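Local coordinates for general Secretion Pathway Protein (Vibrio vulnificus, PDB 4G54), which probably binds peptidoglycan as the periplasmic part of the EpsAB fusion protein of the type II secretion system, at residues A[41-46]-A[231-236]; A[35-40]-A[91-96]; A[57-62]-A[237-242]; A[103-108]-A[224-229]. All coordinates share one frame; numbering follows the deposited sequence.

Contact 1. Residues A[41-46]-A[231-236]; sequences WGYRAT and SLAPLL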
loop_
_atom_site.group_PDB
_atom_site.type_symbol
_atom_site.label_atom_id
_atom_site.label_comp_id
_atom_site.label_asym_id
_atom_site.label_seq_id
_atom_site.Cartn_x
_atom_site.Cartn_y
_atom_site.Cartn_z
ATOM N N TRP A 41 1.158 8.533 -1.692
ATOM C CA TRP A 41 -0.216 8.236 -2.030
ATOM C C TRP A 41 -1.031 9.507 -2.336
ATOM O O TRP A 41 -2.245 9.454 -2.672
ATOM C CB TRP A 41 -0.857 7.438 -0.877
ATOM C CG TRP A 41 -0.303 6.053 -0.732
ATOM C CD1 TRP A 41 0.677 5.668 0.055
ATOM C CD2 TRP A 41 -0.786 4.885 -1.404
ATOM N NE1 TRP A 41 0.905 4.302 -0.040
ATOM C CE2 TRP A 41 -0.012 3.789 -0.944
ATOM C CE3 TRP A 41 -1.814 4.673 -2.330
ATOM C CZ2 TRP A 41 -0.245 2.428 -1.402
ATOM C CZ3 TRP A 41 -2.043 3.355 -2.784
ATOM C CH2 TRP A 41 -1.243 2.291 -2.343
ATOM N N GLY A 42 -0.389 10.678 -2.262
ATOM C CA GLY A 42 -1.093 11.944 -2.531
ATOM C C GLY A 42 -1.726 12.637 -1.331
ATOM O O GLY A 42 -2.534 13.609 -1.547
ATOM N N TYR A 43 -1.433 12.165 -0.107
ATOM C CA TYR A 43 -2.125 12.639 1.057
ATOM C C TYR A 43 -1.241 13.362 2.050
ATOM O O TYR A 43 -0.087 12.994 2.266
ATOM C CB TYR A 43 -2.817 11.512 1.796
ATOM C CG TYR A 43 -3.931 10.954 0.946
ATOM C CD1 TYR A 43 -5.093 11.712 0.699
ATOM C CD2 TYR A 43 -3.855 9.676 0.362
ATOM C CE1 TYR A 43 -6.147 11.205 -0.088
ATOM C CE2 TYR A 43 -4.915 9.170 -0.411
ATOM C CZ TYR A 43 -6.051 9.970 -0.621
ATOM O OH TYR A 43 -7.106 9.602 -1.428
ATOM N N ARG A 44 -1.873 14.375 2.685
ATOM C CA ARG A 44 -1.328 15.061 3.810
ATOM C C ARG A 44 -1.814 14.345 5.103
ATOM O O ARG A 44 -3.009 14.349 5.465
ATOM C CB ARG A 44 -1.696 16.578 3.688
ATOM C CG ARG A 44 -1.232 17.496 4.808
ATOM C CD ARG A 44 -1.821 18.904 4.544
ATOM N NE ARG A 44 -3.278 18.859 4.244
ATOM C CZ ARG A 44 -3.848 19.292 3.114
ATOM N NH1 ARG A 44 -3.100 19.832 2.156
ATOM N NH2 ARG A 44 -5.168 19.200 2.943
ATOM N N ALA A 45 -0.886 13.780 5.838
ATOM C CA ALA A 45 -1.223 12.998 7.044
ATOM C C ALA A 45 -1.075 13.850 8.284
ATOM O O ALA A 45 -0.146 14.662 8.365
ATOM C CB ALA A 45 -0.286 11.817 7.125
ATOM N N THR A 46 -1.956 13.638 9.263
ATOM C CA THR A 46 -1.813 14.301 10.533
ATOM C C THR A 46 -0.971 13.521 11.516
ATOM O O THR A 46 -0.649 12.370 11.300
ATOM C CB THR A 46 -3.223 14.617 11.206
ATOM O OG1 THR A 46 -3.669 13.400 11.778
ATOM C CG2 THR A 46 -4.284 15.159 10.192
ATOM N N SER A 231 0.558 19.598 -4.684
ATOM C CA SER A 231 -0.374 19.851 -3.615
ATOM C C SER A 231 -1.033 18.534 -3.142
ATOM O O SER A 231 -1.468 17.711 -3.946
ATOM C CB SER A 231 -1.441 20.801 -4.134
ATOM O OG SER A 231 -1.016 21.476 -5.351
ATOM N N LEU A 232 -1.007 18.320 -1.842
ATOM C CA LEU A 232 -1.553 17.077 -1.243
ATOM C C LEU A 232 -2.989 17.236 -0.835
ATOM O O LEU A 232 -3.435 18.374 -0.578
ATOM C CB LEU A 232 -0.710 16.755 -0.022
ATOM C CG LEU A 232 0.637 16.055 0.038
ATOM C CD1 LEU A 232 1.077 15.304 -1.211
ATOM C CD2 LEU A 232 1.690 16.898 0.773
ATOM N N ALA A 233 -3.705 16.103 -0.746
ATOM C CA ALA A 233 -5.151 16.113 -0.419
ATOM C C ALA A 233 -5.315 15.673 1.052
ATOM O O ALA A 233 -4.487 14.926 1.602
ATOM C CB ALA A 233 -5.891 15.138 -1.313
ATOM N N PRO A 234 -6.438 16.050 1.642
ATOM C CA PRO A 234 -6.714 15.471 2.950
ATOM C C PRO A 234 -7.083 14.000 2.847
ATOM O O PRO A 234 -7.656 13.592 1.850
ATOM C CB PRO A 234 -7.935 16.321 3.431
ATOM C CG PRO A 234 -8.603 16.792 2.186
ATOM C CD PRO A 234 -7.489 16.964 1.154
ATOM N N LEU A 235 -6.738 13.181 3.863
ATOM C CA LEU A 235 -7.180 11.805 3.816
ATOM C C LEU A 235 -8.703 11.590 3.760
ATOM O O LEU A 235 -9.482 12.414 4.272
ATOM C CB LEU A 235 -6.552 11.050 5.044
ATOM C CG LEU A 235 -5.054 10.699 4.952
ATOM C CD1 LEU A 235 -4.552 10.311 6.345
ATOM C CD2 LEU A 235 -4.982 9.465 3.995
ATOM N N LEU A 236 -9.133 10.488 3.122
ATOM C CA LEU A 236 -10.530 10.096 3.096
ATOM C C LEU A 236 -10.882 9.403 4.403
ATOM O O LEU A 236 -10.215 8.367 4.761
ATOM C CB LEU A 236 -10.713 9.081 1.980
ATOM C CG LEU A 236 -12.105 8.783 1.491
ATOM C CD1 LEU A 236 -12.996 10.020 1.331
ATOM C CD2 LEU A 236 -11.680 8.205 0.092
HETATM O O HOH W 1 -5.448 14.281 6.221
#
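Tyr43 and Ala233 pair in a short, weakly bonded parallel two-stranded bridge, in which the chain just after helix 30-40 meets a segment from much later in the sequence. Two backbone hydrogen bonds hold it. Ala233 N gives its hydrogen to Gly42 O (2.9 Å), and Arg44 N returns a bond of 2.9 Å to Ala233 O. Gly42, at positive phi, closes the helix with a Schellman motif, which turns the chain into the strand.

Side-chain packing flanks the bridge. Leu235 CD2 lies over one face of the Tyr43 ring, 4.0 Å from its centroid in a CH-pi contact. The edge of the same ring meets two carbonyl oxygens, Ala233 O and Pro234 O, the latter 3.4 Å from Tyr43 CD1. Leu232 CB packs on Arg44 CB.

Polar groups finish the contact. The Arg44 chain, extended at first and bent at chi3 (49°), folds its guanidinium back along the partner backbone, one face over Ala233 C. A water bridges where the strands diverge, donating to Arg44 O at 2.6 Å and accepting from Leu235 N at 2.9 Å.

Contact 2. Residues A[35-40]-A[91-96]; sequences EELYKL and YVVLLE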
loop_
_atom_site.group_PDB
_atom_site.type_symbol
_atom_site.label_atom_id
_atom_site.label_comp_id
_atom_site.label_asym_id
_atom_site.label_seq_id
_atom_site.Cartn_x
_atom_site.Cartn_y
_atom_site.Cartn_z
ATOM N N GLU A 35 4.841 9.926 7.426
ATOM C CA GLU A 35 4.397 11.186 6.803
ATOM C C GLU A 35 4.876 11.203 5.337
ATOM O O GLU A 35 4.111 11.596 4.426
ATOM C CB GLU A 35 4.883 12.431 7.612
ATOM C CG GLU A 35 4.302 13.678 7.071
ATOM C CD GLU A 35 4.833 14.907 7.792
ATOM O OE1 GLU A 35 5.786 14.773 8.589
ATOM O OE2 GLU A 35 4.292 15.997 7.519
ATOM N N GLU A 36 6.105 10.795 5.053
ATOM C CA GLU A 36 6.598 10.759 3.693
ATOM C C GLU A 36 5.837 9.707 2.846
ATOM O O GLU A 36 5.546 9.939 1.664
ATOM C CB GLU A 36 8.125 10.455 3.728
ATOM C CG GLU A 36 8.869 10.802 2.377
ATOM C CD GLU A 36 8.938 12.287 2.096
ATOM O OE1 GLU A 36 8.611 13.136 3.007
ATOM O OE2 GLU A 36 9.394 12.587 0.959
ATOM N N LEU A 37 5.637 8.528 3.440
ATOM C CA LEU A 37 4.951 7.470 2.661
ATOM C C LEU A 37 3.546 7.891 2.284
ATOM O O LEU A 37 3.106 7.657 1.152
ATOM C CB LEU A 37 5.002 6.174 3.501
ATOM C CG LEU A 37 4.429 4.942 2.810
ATOM C CD1 LEU A 37 5.223 4.718 1.571
ATOM C CD2 LEU A 37 4.576 3.722 3.776
ATOM N N TYR A 38 2.852 8.610 3.174
ATOM C CA TYR A 38 1.521 9.094 2.785
ATOM C C TYR A 38 1.609 10.111 1.631
ATOM O O TYR A 38 0.698 10.163 0.787
ATOM C CB TYR A 38 0.838 9.809 3.932
ATOM C CG TYR A 38 0.031 8.905 4.858
ATOM C CD1 TYR A 38 0.498 8.563 6.106
ATOM C CD2 TYR A 38 -1.227 8.362 4.453
ATOM C CE1 TYR A 38 -0.358 7.752 7.011
ATOM C CE2 TYR A 38 -1.968 7.555 5.242
ATOM C CZ TYR A 38 -1.569 7.288 6.524
ATOM O OH TYR A 38 -2.349 6.489 7.323
ATOM N N LYS A 39 2.670 10.885 1.550
ATOM C CA LYS A 39 2.729 11.843 0.438
ATOM C C LYS A 39 2.760 11.092 -0.932
ATOM O O LYS A 39 2.266 11.597 -1.949
ATOM C CB LYS A 39 3.990 12.656 0.522
ATOM C CG LYS A 39 4.100 13.531 1.706
ATOM C CD LYS A 39 5.382 14.459 1.565
ATOM C CE LYS A 39 5.772 14.945 2.928
ATOM N NZ LYS A 39 7.056 15.709 2.872
ATOM N N LEU A 40 3.407 9.908 -0.990
ATOM C CA LEU A 40 3.449 9.113 -2.213
ATOM C C LEU A 40 2.081 8.693 -2.645
ATOM O O LEU A 40 1.844 8.528 -3.843
ATOM C CB LEU A 40 4.286 7.823 -2.005
ATOM C CG LEU A 40 5.708 7.834 -2.436
ATOM C CD1 LEU A 40 6.358 8.665 -1.475
ATOM C CD2 LEU A 40 6.323 6.417 -2.427
ATOM N N TYR A 91 14.615 5.365 9.000
ATOM C CA TYR A 91 13.427 4.879 8.256
ATOM C C TYR A 91 13.551 5.464 6.842
ATOM O O TYR A 91 13.850 6.616 6.696
ATOM C CB TYR A 91 12.125 5.426 8.919
ATOM C CG TYR A 91 11.949 4.844 10.296
ATOM C CD1 TYR A 91 12.522 5.462 11.432
ATOM C CD2 TYR A 91 11.258 3.621 10.452
ATOM C CE1 TYR A 91 12.409 4.875 12.671
ATOM C CE2 TYR A 91 11.103 3.012 11.729
ATOM C CZ TYR A 91 11.681 3.666 12.843
ATOM O OH TYR A 91 11.585 3.153 14.101
ATOM N N VAL A 92 13.319 4.638 5.820
ATOM C CA VAL A 92 13.439 5.112 4.435
ATOM C C VAL A 92 12.299 4.487 3.607
ATOM O O VAL A 92 11.822 3.405 3.925
ATOM C CB VAL A 92 14.851 4.751 3.858
ATOM C CG1 VAL A 92 15.037 3.220 3.651
ATOM C CG2 VAL A 92 15.098 5.493 2.625
ATOM N N VAL A 93 11.770 5.242 2.653
ATOM C CA VAL A 93 10.723 4.713 1.798
ATOM C C VAL A 93 11.297 3.865 0.715
ATOM O O VAL A 93 12.208 4.291 -0.014
ATOM C CB VAL A 93 9.819 5.840 1.225
ATOM C CG1 VAL A 93 8.894 5.288 0.130
ATOM C CG2 VAL A 93 9.017 6.479 2.391
ATOM N N LEU A 94 10.761 2.637 0.577
ATOM C CA LEU A 94 11.106 1.798 -0.596
ATOM C C LEU A 94 10.074 2.108 -1.645
ATOM O O LEU A 94 8.869 1.862 -1.475
ATOM C CB LEU A 94 11.023 0.294 -0.197
ATOM C CG LEU A 94 11.184 -0.694 -1.369
ATOM C CD1 LEU A 94 12.569 -0.686 -1.856
ATOM C CD2 LEU A 94 10.831 -2.114 -0.863
ATOM N N LEU A 95 10.541 2.619 -2.801
ATOM C CA LEU A 95 9.647 2.958 -3.893
ATOM C C LEU A 95 9.554 1.826 -4.839
ATOM O O LEU A 95 8.423 1.555 -5.325
ATOM C CB LEU A 95 10.174 4.263 -4.641
ATOM C CG LEU A 95 9.431 4.700 -5.886
ATOM C CD1 LEU A 95 8.032 5.201 -5.523
ATOM C CD2 LEU A 95 10.267 5.855 -6.535
ATOM N N GLU A 96 10.687 1.233 -5.247
ATOM C CA GLU A 96 10.592 0.044 -6.116
ATOM C C GLU A 96 11.744 -0.896 -5.828
ATOM O O GLU A 96 12.700 -0.520 -5.219
ATOM C CB GLU A 96 10.528 0.387 -7.565
ATOM C CG GLU A 96 11.646 1.224 -8.041
ATOM C CD GLU A 96 11.373 1.656 -9.529
ATOM O OE1 GLU A 96 11.301 2.846 -9.837
ATOM O OE2 GLU A 96 11.198 0.732 -10.368
#
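In the helix-on-sheet core of the GspA C39-like domain, Leu37 and Leu40 of helix 30-40 pack on Val93 and Leu95 of strand 88-97. Helix and strand run nearly the same way, the axes of segments 35-40 and 91-96 lying 20° apart and 8.9 Å from each other at closest approach, and the contact between them is made by apolar side chains, all of them buried.

Val93 is the centre of the contact. Its CG1, anti to the backbone N (chi1 169°), reaches between the two leucines, lying 4.0 Å from Leu37 CD1 and 3.8 Å from Leu40 CD2, the last pair meeting tip to tip. Its other methyl, CG2, faces the helix backbone, 4.1 Å from Leu37 N, with Glu36 CB just beyond. Leu37 also packs on Leu129 of another strand of the sheet, and Leu40 on Leu105, so the helix spans several strands.

Glu36 brings a carboxylate into this apolar setting. Lys39, one turn on, forms a salt bridge with it, NZ meeting Glu36 OE1 at 3.0 Å on the syn side, 32° out of the carboxylate plane, and OE2 is hydrogen-bonded to Tyr226; both partners would be expected to favour the charged form. Beyond Val93 the strand carries a classic beta bulge, with Leu95 and Glu96 both opposite Val103. At this end Leu95 CD1 touches Leu40 CD2 at 3.7 Å.

Contact 3. Residues A[57-62]-A[237-242]; sequences TSIFQC and RTYPLA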
loop_
_atom_site.group_PDB
_atom_site.type_symbol
_atom_site.label_atom_id
_atom_site.label_comp_id
_atom_site.label_asym_id
_atom_site.label_seq_id
_atom_site.Cartn_x
_atom_site.Cartn_y
_atom_site.Cartn_z
ATOM N N THR A 57 -7.756 5.755 11.519
ATOM C CA THR A 57 -8.333 7.059 11.570
ATOM C C THR A 57 -8.771 7.529 10.173
ATOM O O THR A 57 -9.410 8.622 10.032
ATOM C CB THR A 57 -7.224 8.102 12.099
ATOM O OG1 THR A 57 -5.910 7.790 11.526
ATOM C CG2 THR A 57 -7.184 7.886 13.643
ATOM N N SER A 58 -8.466 6.719 9.147
ATOM C CA SER A 58 -8.889 7.038 7.760
ATOM C C SER A 58 -9.112 5.660 7.096
ATOM O O SER A 58 -9.016 4.625 7.814
ATOM C CB SER A 58 -7.766 7.783 7.003
ATOM O OG SER A 58 -6.700 6.889 6.639
ATOM N N ILE A 59 -9.377 5.630 5.785
ATOM C CA ILE A 59 -9.550 4.319 5.121
ATOM C C ILE A 59 -8.220 3.561 5.005
ATOM O O ILE A 59 -8.224 2.393 4.709
ATOM C CB ILE A 59 -10.208 4.413 3.758
ATOM C CG1 ILE A 59 -9.323 5.268 2.827
ATOM C CG2 ILE A 59 -11.618 5.089 4.019
ATOM C CD1 ILE A 59 -9.487 4.978 1.305
ATOM N N PHE A 60 -7.090 4.199 5.329
ATOM C CA PHE A 60 -5.821 3.504 5.223
ATOM C C PHE A 60 -5.600 2.551 6.359
ATOM O O PHE A 60 -5.970 2.836 7.555
ATOM C CB PHE A 60 -4.620 4.470 5.107
ATOM C CG PHE A 60 -4.310 4.940 3.724
ATOM C CD1 PHE A 60 -5.153 5.821 3.108
ATOM C CD2 PHE A 60 -3.171 4.466 3.026
ATOM C CE1 PHE A 60 -4.920 6.252 1.810
ATOM C CE2 PHE A 60 -2.895 4.921 1.763
ATOM C CZ PHE A 60 -3.756 5.757 1.105
ATOM N N GLN A 61 -4.990 1.407 6.066
ATOM C CA GLN A 61 -4.471 0.468 7.085
ATOM C C GLN A 61 -2.985 0.741 7.220
ATOM O O GLN A 61 -2.306 1.039 6.232
ATOM C CB GLN A 61 -4.584 -0.954 6.550
ATOM C CG GLN A 61 -4.733 -2.081 7.478
ATOM C CD GLN A 61 -6.041 -2.017 8.242
ATOM O OE1 GLN A 61 -7.158 -2.494 7.815
ATOM N NE2 GLN A 61 -5.908 -1.510 9.407
ATOM N N CYS A 62 -2.465 0.579 8.443
ATOM C CA CYS A 62 -1.029 0.744 8.727
ATOM C C CYS A 62 -0.647 -0.480 9.524
ATOM O O CYS A 62 -1.358 -0.835 10.474
ATOM C CB CYS A 62 -0.805 2.022 9.550
ATOM S SG CYS A 62 1.034 2.352 9.649
ATOM N N ARG A 237 -11.880 9.911 5.094
ATOM C CA ARG A 237 -12.237 9.361 6.386
ATOM C C ARG A 237 -13.695 8.905 6.508
ATOM O O ARG A 237 -14.230 8.889 7.571
ATOM C CB ARG A 237 -11.839 10.318 7.476
ATOM C CG ARG A 237 -10.351 10.610 7.491
ATOM C CD ARG A 237 -10.038 11.631 8.502
ATOM N NE ARG A 237 -8.811 12.377 8.282
ATOM C CZ ARG A 237 -7.624 11.901 8.693
ATOM N NH1 ARG A 237 -7.551 10.735 9.360
ATOM N NH2 ARG A 237 -6.519 12.577 8.474
ATOM N N THR A 238 -14.278 8.506 5.377
ATOM C CA THR A 238 -15.572 7.863 5.413
ATOM C C THR A 238 -15.368 6.606 4.535
ATOM O O THR A 238 -14.504 6.609 3.613
ATOM C CB THR A 238 -16.721 8.765 4.808
ATOM O OG1 THR A 238 -16.309 9.050 3.491
ATOM C CG2 THR A 238 -16.843 10.039 5.587
ATOM N N TYR A 239 -16.134 5.577 4.894
ATOM C CA TYR A 239 -16.132 4.267 4.178
ATOM C C TYR A 239 -17.388 4.203 3.301
ATOM O O TYR A 239 -18.447 4.688 3.737
ATOM C CB TYR A 239 -16.270 3.155 5.245
ATOM C CG TYR A 239 -15.043 2.930 6.062
ATOM C CD1 TYR A 239 -13.874 2.418 5.466
ATOM C CD2 TYR A 239 -15.049 3.186 7.464
ATOM C CE1 TYR A 239 -12.713 2.166 6.200
ATOM C CE2 TYR A 239 -13.837 2.929 8.248
ATOM C CZ TYR A 239 -12.666 2.429 7.578
ATOM O OH TYR A 239 -11.446 2.220 8.266
ATOM N N PRO A 240 -17.348 3.501 2.167
ATOM C CA PRO A 240 -18.575 3.337 1.333
ATOM C C PRO A 240 -19.527 2.363 1.983
ATOM O O PRO A 240 -19.033 1.330 2.569
ATOM C CB PRO A 240 -18.070 2.815 -0.000
ATOM C CG PRO A 240 -16.702 2.213 0.297
ATOM C CD PRO A 240 -16.142 2.920 1.548
ATOM N N LEU A 241 -20.835 2.607 1.883
ATOM C CA LEU A 241 -21.666 1.618 2.606
ATOM C C LEU A 241 -22.211 0.589 1.691
ATOM O O LEU A 241 -22.256 0.765 0.484
ATOM C CB LEU A 241 -22.809 2.226 3.370
ATOM C CG LEU A 241 -22.334 3.036 4.569
ATOM C CD1 LEU A 241 -23.479 4.034 4.724
ATOM C CD2 LEU A 241 -22.034 2.225 5.846
ATOM N N ALA A 242 -22.615 -0.538 2.269
ATOM C CA ALA A 242 -23.528 -1.399 1.607
ATOM C C ALA A 242 -24.640 -1.860 2.530
ATOM O O ALA A 242 -24.508 -1.839 3.781
ATOM C CB ALA A 242 -22.894 -2.615 0.906
#
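Ser58 and Arg237 bring their backbones together, CA to CA 4.3 Å, where the loop leading into strand 60-66 meets the irregular chain that follows strand 233-234. From there the two segments part: 57-62 enters the sheet, and 237-242 runs on without regular structure. Ser58 starts the turn into the strand with an ST turn, its OG accepting from Phe60 N at 3.0 Å.

The side chain of Arg237, extended from CG to NE, runs alongside Thr57, its CG and CD each 3.4 Å from Thr57 O. A turn at chi4 (-85°) brings NH1 to that same Thr57 O, in a hydrogen bond of 2.9 Å. The oxygen lies in the guanidinium plane, but the donor stands above the carbonyl plane, 70° out of it, and thus off the lone pairs. Asp49 of the nearby loop holds both residues, pairing with Arg237 NH1 in a salt bridge and accepting a hydrogen bond from Thr57 OG1.

Two residues on in each segment, Ile59 and Tyr239 pass alongside with side chains pointing opposite ways. Ile59 CG2, anti to its carbonyl carbon, lies 3.3 Å from Thr238 O and 3.8 Å from Tyr239 CD1.

Further along, Cys62 is tied to Cys52 by a disulfide, while Pro240 and Leu241 reach helix 145-158. Segment 237-242 is thus an irregular linker, from the loop before edge strand 60-66 to that helix of the putative peptidoglycan-binding domain.

Contact 4. Residues A[103-108]-A[224-229]; sequences VLLTGE and MRYPEF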
loop_
_atom_site.group_PDB
_atom_site.type_symbol
_atom_site.label_atom_id
_atom_site.label_comp_id
_atom_site.label_asym_id
_atom_site.label_seq_id
_atom_site.Cartn_x
_atom_site.Cartn_y
_atom_site.Cartn_z
ATOM N N VAL A 103 15.087 1.167 -5.003
ATOM C CA VAL A 103 15.045 2.648 -5.076
ATOM C C VAL A 103 14.436 3.156 -3.801
ATOM O O VAL A 103 13.356 2.754 -3.381
ATOM C CB VAL A 103 14.246 3.159 -6.307
ATOM C CG1 VAL A 103 14.135 4.700 -6.283
ATOM C CG2 VAL A 103 14.973 2.626 -7.532
ATOM N N LEU A 104 15.199 4.006 -3.107
ATOM C CA LEU A 104 14.848 4.508 -1.760
ATOM C C LEU A 104 14.584 6.015 -1.806
ATOM O O LEU A 104 15.274 6.756 -2.517
ATOM C CB LEU A 104 15.988 4.206 -0.806
ATOM C CG LEU A 104 16.374 2.719 -0.712
ATOM C CD1 LEU A 104 17.495 2.634 0.331
ATOM C CD2 LEU A 104 15.138 1.899 -0.332
ATOM N N LEU A 105 13.621 6.460 -1.018
ATOM C CA LEU A 105 13.308 7.912 -0.821
ATOM C C LEU A 105 13.528 8.287 0.633
ATOM O O LEU A 105 12.942 7.691 1.518
ATOM C CB LEU A 105 11.876 8.213 -1.268
ATOM C CG LEU A 105 11.479 7.722 -2.648
ATOM C CD1 LEU A 105 9.965 8.011 -2.904
ATOM C CD2 LEU A 105 12.253 8.480 -3.727
ATOM N N THR A 106 14.370 9.304 0.882
ATOM C CA THR A 106 14.846 9.609 2.236
ATOM C C THR A 106 14.135 10.810 2.821
ATOM O O THR A 106 14.383 11.179 3.969
ATOM C CB THR A 106 16.370 9.907 2.271
ATOM O OG1 THR A 106 16.547 11.220 1.626
ATOM C CG2 THR A 106 17.217 8.885 1.564
ATOM N N GLY A 107 13.223 11.446 2.088
ATOM C CA GLY A 107 12.668 12.746 2.503
ATOM C C GLY A 107 13.437 13.943 1.863
ATOM O O GLY A 107 12.939 15.057 1.786
ATOM N N GLU A 108 14.629 13.631 1.366
ATOM C CA GLU A 108 15.464 14.624 0.655
ATOM C C GLU A 108 16.054 14.154 -0.637
ATOM O O GLU A 108 16.280 14.977 -1.527
ATOM C CB GLU A 108 16.559 15.129 1.586
ATOM C CG GLU A 108 15.890 16.178 2.543
ATOM C CD GLU A 108 15.120 17.377 1.867
ATOM O OE1 GLU A 108 13.944 17.673 2.292
ATOM O OE2 GLU A 108 15.687 18.029 0.942
ATOM N N MET A 224 8.033 16.746 -11.952
ATOM C CA MET A 224 8.000 17.029 -10.503
ATOM C C MET A 224 9.195 16.267 -9.948
ATOM O O MET A 224 9.129 15.062 -9.839
ATOM C CB MET A 224 6.621 16.536 -9.956
ATOM C CG MET A 224 6.290 16.584 -8.451
ATOM S SD MET A 224 6.454 18.242 -7.795
ATOM C CE MET A 224 5.168 19.176 -8.687
ATOM N N ARG A 225 10.292 16.933 -9.592
ATOM C CA ARG A 225 11.441 16.202 -9.086
ATOM C C ARG A 225 11.390 15.961 -7.557
ATOM O O ARG A 225 11.233 16.906 -6.768
ATOM C CB ARG A 225 12.747 16.919 -9.481
ATOM C CG ARG A 225 14.006 16.018 -9.359
ATOM C CD ARG A 225 15.183 16.610 -10.185
ATOM N NE ARG A 225 14.750 16.874 -11.558
ATOM C CZ ARG A 225 15.252 17.810 -12.373
ATOM N NH1 ARG A 225 16.242 18.612 -11.974
ATOM N NH2 ARG A 225 14.756 17.945 -13.598
ATOM N N TYR A 226 11.488 14.694 -7.155
ATOM C CA TYR A 226 11.547 14.336 -5.744
ATOM C C TYR A 226 12.711 15.162 -5.153
ATOM O O TYR A 226 13.802 15.237 -5.796
ATOM C CB TYR A 226 11.803 12.833 -5.630
ATOM C CG TYR A 226 11.769 12.419 -4.204
ATOM C CD1 TYR A 226 10.539 12.259 -3.563
ATOM C CD2 TYR A 226 12.946 12.364 -3.421
ATOM C CE1 TYR A 226 10.472 11.955 -2.261
ATOM C CE2 TYR A 226 12.904 12.021 -2.047
ATOM C CZ TYR A 226 11.658 11.868 -1.487
ATOM O OH TYR A 226 11.525 11.519 -0.197
ATOM N N PRO A 227 12.534 15.751 -3.942
ATOM C CA PRO A 227 11.508 15.576 -2.912
ATOM C C PRO A 227 10.313 16.485 -2.974
ATOM O O PRO A 227 9.498 16.485 -2.036
ATOM C CB PRO A 227 12.264 15.821 -1.585
ATOM C CG PRO A 227 13.369 16.866 -2.023
ATOM C CD PRO A 227 13.745 16.456 -3.424
ATOM N N GLU A 228 10.179 17.206 -4.085
ATOM C CA GLU A 228 9.023 18.047 -4.262
ATOM C C GLU A 228 7.850 17.116 -4.607
ATOM O O GLU A 228 8.008 16.160 -5.385
ATOM C CB GLU A 228 9.211 19.111 -5.410
ATOM C CG GLU A 228 10.518 19.977 -5.395
ATOM C CD GLU A 228 10.770 20.748 -4.051
ATOM O OE1 GLU A 228 10.376 21.954 -3.958
ATOM O OE2 GLU A 228 11.372 20.146 -3.106
ATOM N N PHE A 229 6.712 17.469 -4.024
ATOM C CA PHE A 229 5.384 16.908 -4.294
ATOM C C PHE A 229 4.451 18.027 -4.729
ATOM O O PHE A 229 4.608 19.220 -4.355
ATOM C CB PHE A 229 4.773 16.152 -3.054
ATOM C CG PHE A 229 5.416 14.835 -2.796
ATOM C CD1 PHE A 229 5.006 13.707 -3.511
ATOM C CD2 PHE A 229 6.489 14.749 -1.955
ATOM C CE1 PHE A 229 5.660 12.487 -3.359
ATOM C CE2 PHE A 229 7.119 13.500 -1.734
ATOM C CZ PHE A 229 6.729 12.381 -2.483
#
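The ring of Tyr226 is sandwiched between Leu105 and Pro227. Leu105 CD2 stands almost exactly over the ring centre in a CH-pi contact, 3.8 Å from the centroid and 6° off the normal, and Leu105 CB lies 3.7 Å from Tyr226 CZ. The opposite face is covered by CB of Pro227, the next residue in the chain, 3.8 Å above the ring plane. With its CG anti to the backbone N (chi1 -176°), Tyr226 sends its hydroxyl to the loop beyond strand 101-105, where Gly107 N meets the ring edge and gives Tyr226 OH a short but bent hydrogen bond of 2.8 Å. Glu36 is the second hydrogen-bond partner of this buried hydroxyl. Leu212 also packs on Leu105.

Pro227 also rests on the backbone of the same loop, CB 3.5 Å from Gly107 O and CD 3.5 Å from Glu108 O.

That loop is shaped by Thr106 and Gly107. Thr106 OG1 accepts from Glu108 N at 3.1 Å, an ST turn, and also from Gln109 N; Gly107 takes a positive phi (94°).

On the other segment the peptide bond before Pro227 is cis, and Glu228 N bonds to Arg225 O at 2.9 Å. Together with the backbone angles of Tyr226 and Pro227, this makes a type VI beta turn, in which an aromatic residue stacks on the cis-proline that follows it.

Along the chain, the four first segments come from the C39-like part in the order 35-40, 41-46, 57-62 and 103-108. Contacts 1, 3 and 4 are closed by the late segment 224-242, which crosses back over that domain, giving contact 4, then contact 1, then contact 3. Contact 2 lies within the domain, where helix 30-40 meets the sheet. Contacts 2 and 4 lie about 9 Å apart between centres and use the neighbouring strands 88-97 and 101-105 of one sheet; contact 1 touches contact 2, through Tyr38, and contact 3, through Phe60. Contacts 3 and 4 are farthest apart, about 27 Å between centres. The late segment probably helps hold helix, sheet and the following helical region together.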